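Long-range contacts in secreted protein (Streptomyces lividans 1326, PDB 5LQI), which is a secreted copper-radical oxidase of the AA5 family, related to galactose oxidase, that probably oxidises its substrate at a copper site paired with a tyrosine radical: residues T33-L38 / L45-S50; L83-H88 / G100-Y105. The protein carries 1 engineered substitution. All coordinates share one frame; numbering follows the deposited sequence. Where two conformers were deposited one is given.

Contact 1 of 2, residues T33-L38 / L45-S50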
# COMPACT_ATOMS: atom_id res chain seq x y z
N THR A 33 10.44 6.52 -7.55
CA THR A 33 9.04 6.15 -7.69
C THR A 33 8.57 5.30 -6.47
O THR A 33 9.10 4.23 -6.22
CB THR A 33 8.81 5.31 -8.95
OG1 THR A 33 9.31 6.00 -10.11
CG2 THR A 33 7.30 5.00 -9.09
N ILE A 34 7.52 5.78 -5.81
CA ILE A 34 6.99 5.18 -4.59
C ILE A 34 5.53 4.70 -4.77
O ILE A 34 5.06 3.86 -4.00
CB ILE A 34 7.18 6.16 -3.41
CG1 ILE A 34 8.67 6.38 -3.17
CG2 ILE A 34 6.56 5.64 -2.09
CD1 ILE A 34 9.00 7.57 -2.27
N HIS A 35 4.83 5.23 -5.78
CA HIS A 35 3.48 4.84 -6.16
C HIS A 35 3.43 4.63 -7.64
O HIS A 35 4.12 5.32 -8.38
CB HIS A 35 2.45 5.95 -5.87
CG HIS A 35 2.58 6.55 -4.53
ND1 HIS A 35 1.65 6.37 -3.54
CD2 HIS A 35 3.52 7.35 -4.00
CE1 HIS A 35 2.02 6.99 -2.45
NE2 HIS A 35 3.15 7.60 -2.71
N ALA A 36 2.64 3.67 -8.08
CA ALA A 36 2.37 3.54 -9.50
C ALA A 36 0.97 3.05 -9.72
O ALA A 36 0.35 2.40 -8.85
CB ALA A 36 3.39 2.63 -10.23
N ALA A 37 0.44 3.44 -10.88
CA ALA A 37 -0.88 3.02 -11.26
C ALA A 37 -0.92 2.84 -12.74
O ALA A 37 -0.36 3.70 -13.48
CB ALA A 37 -1.90 4.04 -10.82
N LEU A 38 -1.55 1.75 -13.19
CA LEU A 38 -1.80 1.58 -14.65
C LEU A 38 -2.99 2.38 -15.08
O LEU A 38 -4.02 2.30 -14.47
CB LEU A 38 -2.04 0.11 -15.03
CG LEU A 38 -2.43 -0.15 -16.48
CD1 LEU A 38 -1.27 0.20 -17.38
CD2 LEU A 38 -2.94 -1.59 -16.71
N LEU A 45 1.33 5.72 -14.58
CA LEU A 45 1.60 6.87 -13.74
C LEU A 45 2.59 6.45 -12.68
O LEU A 45 2.31 5.52 -11.97
CB LEU A 45 0.32 7.34 -13.07
CG LEU A 45 0.44 8.55 -12.12
CD1 LEU A 45 0.75 9.82 -12.92
CD2 LEU A 45 -0.85 8.69 -11.37
N MET A 46 3.71 7.17 -12.57
CA MET A 46 4.74 6.89 -11.56
C MET A 46 4.98 8.11 -10.67
O MET A 46 5.43 9.18 -11.15
CB MET A 46 6.02 6.44 -12.25
CG MET A 46 5.85 5.24 -13.21
SD MET A 46 7.33 4.94 -14.23
CE MET A 46 8.35 4.17 -12.96
N VAL A 47 4.66 7.99 -9.38
CA VAL A 47 4.64 9.10 -8.48
C VAL A 47 5.75 9.01 -7.42
O VAL A 47 5.82 8.01 -6.66
CB VAL A 47 3.32 9.23 -7.73
CG1 VAL A 47 3.28 10.51 -6.91
CG2 VAL A 47 2.15 9.22 -8.70
N ALA A 48 6.58 10.05 -7.37
CA ALA A 48 7.62 10.18 -6.40
C ALA A 48 7.32 11.17 -5.32
O ALA A 48 7.67 10.95 -4.14
CB ALA A 48 8.91 10.56 -7.08
N GLY A 49 6.67 12.29 -5.70
CA GLY A 49 6.64 13.47 -4.87
C GLY A 49 8.09 13.86 -4.65
O GLY A 49 8.88 13.88 -5.60
N SER A 50 8.43 14.15 -3.39
CA SER A 50 9.79 14.42 -2.91
C SER A 50 10.73 13.20 -2.92
O SER A 50 11.95 13.35 -2.75
CB SER A 50 9.77 15.05 -1.53
OG SER A 50 9.48 14.20 -0.45

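Contact 2 of 2, residues L83-H88 / G100-Y105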
# COMPACT_ATOMS: atom_id res chain seq x y z
N LEU A 83 3.27 14.39 -2.79
CA LEU A 83 2.52 13.12 -2.86
C LEU A 83 3.20 11.81 -2.46
O LEU A 83 2.60 10.74 -2.64
CB LEU A 83 1.99 12.96 -4.29
CG LEU A 83 1.12 14.10 -4.82
CD1 LEU A 83 0.66 13.81 -6.26
CD2 LEU A 83 -0.06 14.36 -3.88
N PHE A 84 4.39 11.82 -1.82
CA PHE A 84 5.16 10.56 -1.57
C PHE A 84 4.55 9.40 -0.71
O PHE A 84 4.90 8.24 -0.96
CB PHE A 84 6.61 10.89 -1.14
CG PHE A 84 6.98 10.49 0.23
CD1 PHE A 84 6.99 9.16 0.62
CD2 PHE A 84 7.44 11.45 1.11
CE1 PHE A 84 7.39 8.80 1.89
CE2 PHE A 84 7.83 11.11 2.40
CZ PHE A 84 7.80 9.78 2.80
N CYS A 85 3.63 9.70 0.19
CA CYS A 85 2.69 9.18 1.17
C CYS A 85 1.22 9.64 1.07
O CYS A 85 0.46 9.72 2.03
CB CYS A 85 3.28 9.15 2.57
SG CYS A 85 3.86 10.65 3.27
N THR A 86 0.80 9.77 -0.19
CA THR A 86 -0.57 9.98 -0.51
C THR A 86 -1.36 8.67 -0.54
O THR A 86 -0.77 7.61 -0.58
CB THR A 86 -0.63 10.75 -1.85
OG1 THR A 86 -1.85 11.49 -1.94
CG2 THR A 86 -0.37 9.84 -3.00
N GLY A 87 -2.68 8.75 -0.51
CA GLY A 87 -3.59 7.63 -0.78
C GLY A 87 -4.19 7.76 -2.18
O GLY A 87 -4.22 8.85 -2.75
N HIS A 88 -4.64 6.67 -2.77
CA HIS A 88 -5.19 6.78 -4.14
C HIS A 88 -6.03 5.55 -4.54
O HIS A 88 -5.69 4.42 -4.13
CB HIS A 88 -4.05 6.94 -5.14
CG HIS A 88 -2.89 6.04 -4.87
ND1 HIS A 88 -3.01 4.68 -4.59
CD2 HIS A 88 -1.57 6.32 -4.76
CE1 HIS A 88 -1.82 4.15 -4.40
NE2 HIS A 88 -0.94 5.13 -4.44
N GLY A 100 -3.84 13.51 0.34
CA GLY A 100 -2.96 13.42 1.50
C GLY A 100 -1.55 13.55 1.00
O GLY A 100 -1.34 13.92 -0.17
N GLY A 101 -0.60 13.29 1.85
CA GLY A 101 0.80 13.51 1.58
C GLY A 101 1.46 14.07 2.84
O GLY A 101 0.89 13.98 3.93
N THR A 102 2.62 14.68 2.67
CA THR A 102 3.38 15.26 3.75
C THR A 102 3.79 16.73 3.52
O THR A 102 4.01 17.16 2.40
CB THR A 102 4.61 14.43 4.05
OG1 THR A 102 5.21 14.91 5.26
CG2 THR A 102 5.59 14.45 2.92
N LYS A 103 3.92 17.44 4.64
CA LYS A 103 4.56 18.74 4.70
C LYS A 103 6.03 18.56 4.59
O LYS A 103 6.57 17.43 4.74
CB LYS A 103 4.31 19.39 6.09
CG LYS A 103 2.94 19.99 6.27
CD LYS A 103 2.60 20.08 7.77
CE LYS A 103 2.70 21.43 8.40
NZ LYS A 103 2.22 21.24 9.82
N ARG A 104 6.71 19.69 4.39
CA ARG A 104 8.16 19.68 4.35
C ARG A 104 8.67 18.98 5.59
O ARG A 104 8.11 19.15 6.66
CB ARG A 104 8.73 21.10 4.15
CG ARG A 104 10.21 21.28 4.43
CD ARG A 104 10.58 22.71 4.08
NE ARG A 104 11.98 23.06 4.37
CZ ARG A 104 12.72 23.94 3.68
NH1 ARG A 104 12.24 24.59 2.62
NH2 ARG A 104 13.98 24.17 4.04
N TYR A 105 9.64 18.09 5.46
CA TYR A 105 10.07 17.35 6.65
C TYR A 105 11.53 17.67 6.89
O TYR A 105 12.33 17.55 5.95
CB TYR A 105 9.86 15.82 6.51
CG TYR A 105 10.17 15.22 5.16
CD1 TYR A 105 9.21 15.17 4.20
CD2 TYR A 105 11.41 14.65 4.89
CE1 TYR A 105 9.47 14.59 2.98
CE2 TYR A 105 11.67 14.05 3.67
CZ TYR A 105 10.70 14.04 2.74
OH TYR A 105 10.90 13.53 1.54

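Contact 1 of 2, residues T33-L38 / L45-S50
The side chain of Thr33 lies against Met46 with both of its branches. OG1 sits 3.5 Å from Met46 CE, while CG2 packs 3.7 Å from Met46 CB; the bend of the methionine at its last torsion (chi3 76°) brings the methyl back to the hydroxyl, also hydrogen-bonded to Gln31. Shortening Thr33 to an alanine would probably cost the Met46 side chain the two branches it rests on and Gln31 one of its acceptors. On the other face of the sheet His35 and Val47 meet CB to CB at 3.9 Å, and Val47 O lies at the edge of the imidazole, in its plane, 3.6 Å from His35 CD2. That carbonyl is gripped twice, by Ile34 N at 2.9 Å, tilted from the carbonyl plane, and by His35 N at 3.1 Å, within it. Two successive residues facing one partner make a classic beta bulge, here at the entry to an antiparallel hairpin in a blade of the Kelch beta-propeller. Beyond the bulge the ladder is regular: Val47 N returns a nearly straight bond (175°) to His35 O, and Ala37 and Leu45 exchange a reciprocal pair. Ala36, opposite Met46, lies against Phe480 and Ile470 of the neighbouring blade.

Contact 2 of 2, residues L83-H88 / G100-Y105
In one of two deposited conformers, for which alone its ring contacts hold, Phe84 meets the Tyr105 ring obliquely, planes at 71° and centroids 5.9 Å apart. Tyr105 CE1 comes to the edge of the phenylalanine ring, 3.9 Å from Phe84 CE2, and Thr102 CG2 approaches it at a slant. One face of Phe84 carries the sulfur of Cys85, 4.0 Å above the plane and over its centre, and Phe225 meets both rings edge-to-face. Held between the backbone N and the carbonyl carbon (chi1 58°), Cys85 SG also lies 3.9 Å from Thr102 CB. Thr86 OG1 stands 3.0 Å from Gly100 O, a possible hydrogen bond. Gly100 and Gly101 run close past Cys85 and Thr86, and their backbone angles would jam a CB against the preceding carbonyl oxygen, a conformation suited to glycine. Residues 83-88 lead into the first strand of a Kelch blade, and 100-105 leave its second. Cys85, which touches Tyr253, is probably the counterpart of the galactose oxidase cysteine that becomes thioether-bonded to the radical tyrosine. The Phe84 face and Thr102 restrict where the sulfur can sit, and its contact with Tyr253 is consistent with a role in that cross-link.

Overall arrangement
Contacts 1 and 2 belong to successive propeller blades, their centres about 12 Å apart, and they meet directly. Ser50 OG lies 2.5 Å from Tyr105 OH, probably hydrogen-bonded, and Asp82 shares that serine. The other junction is His35, whose NE2 makes a weak hydrogen bond to Phe84 O while ND1 is hydrogen-bonded to NE2 of His88, 3.0 Å away; one imidazole thus reaches both Phe84 and the strand residue His88. By analogy with galactose oxidase, the copper site lies nearby: Ile34 of contact 1 touches His466 and His553, two of the probable copper ligands, whereas contact 2 supplies Cys85 beside Tyr253, probably the radical tyrosine. Together they probably flank that site, which holds no copper in this apo form.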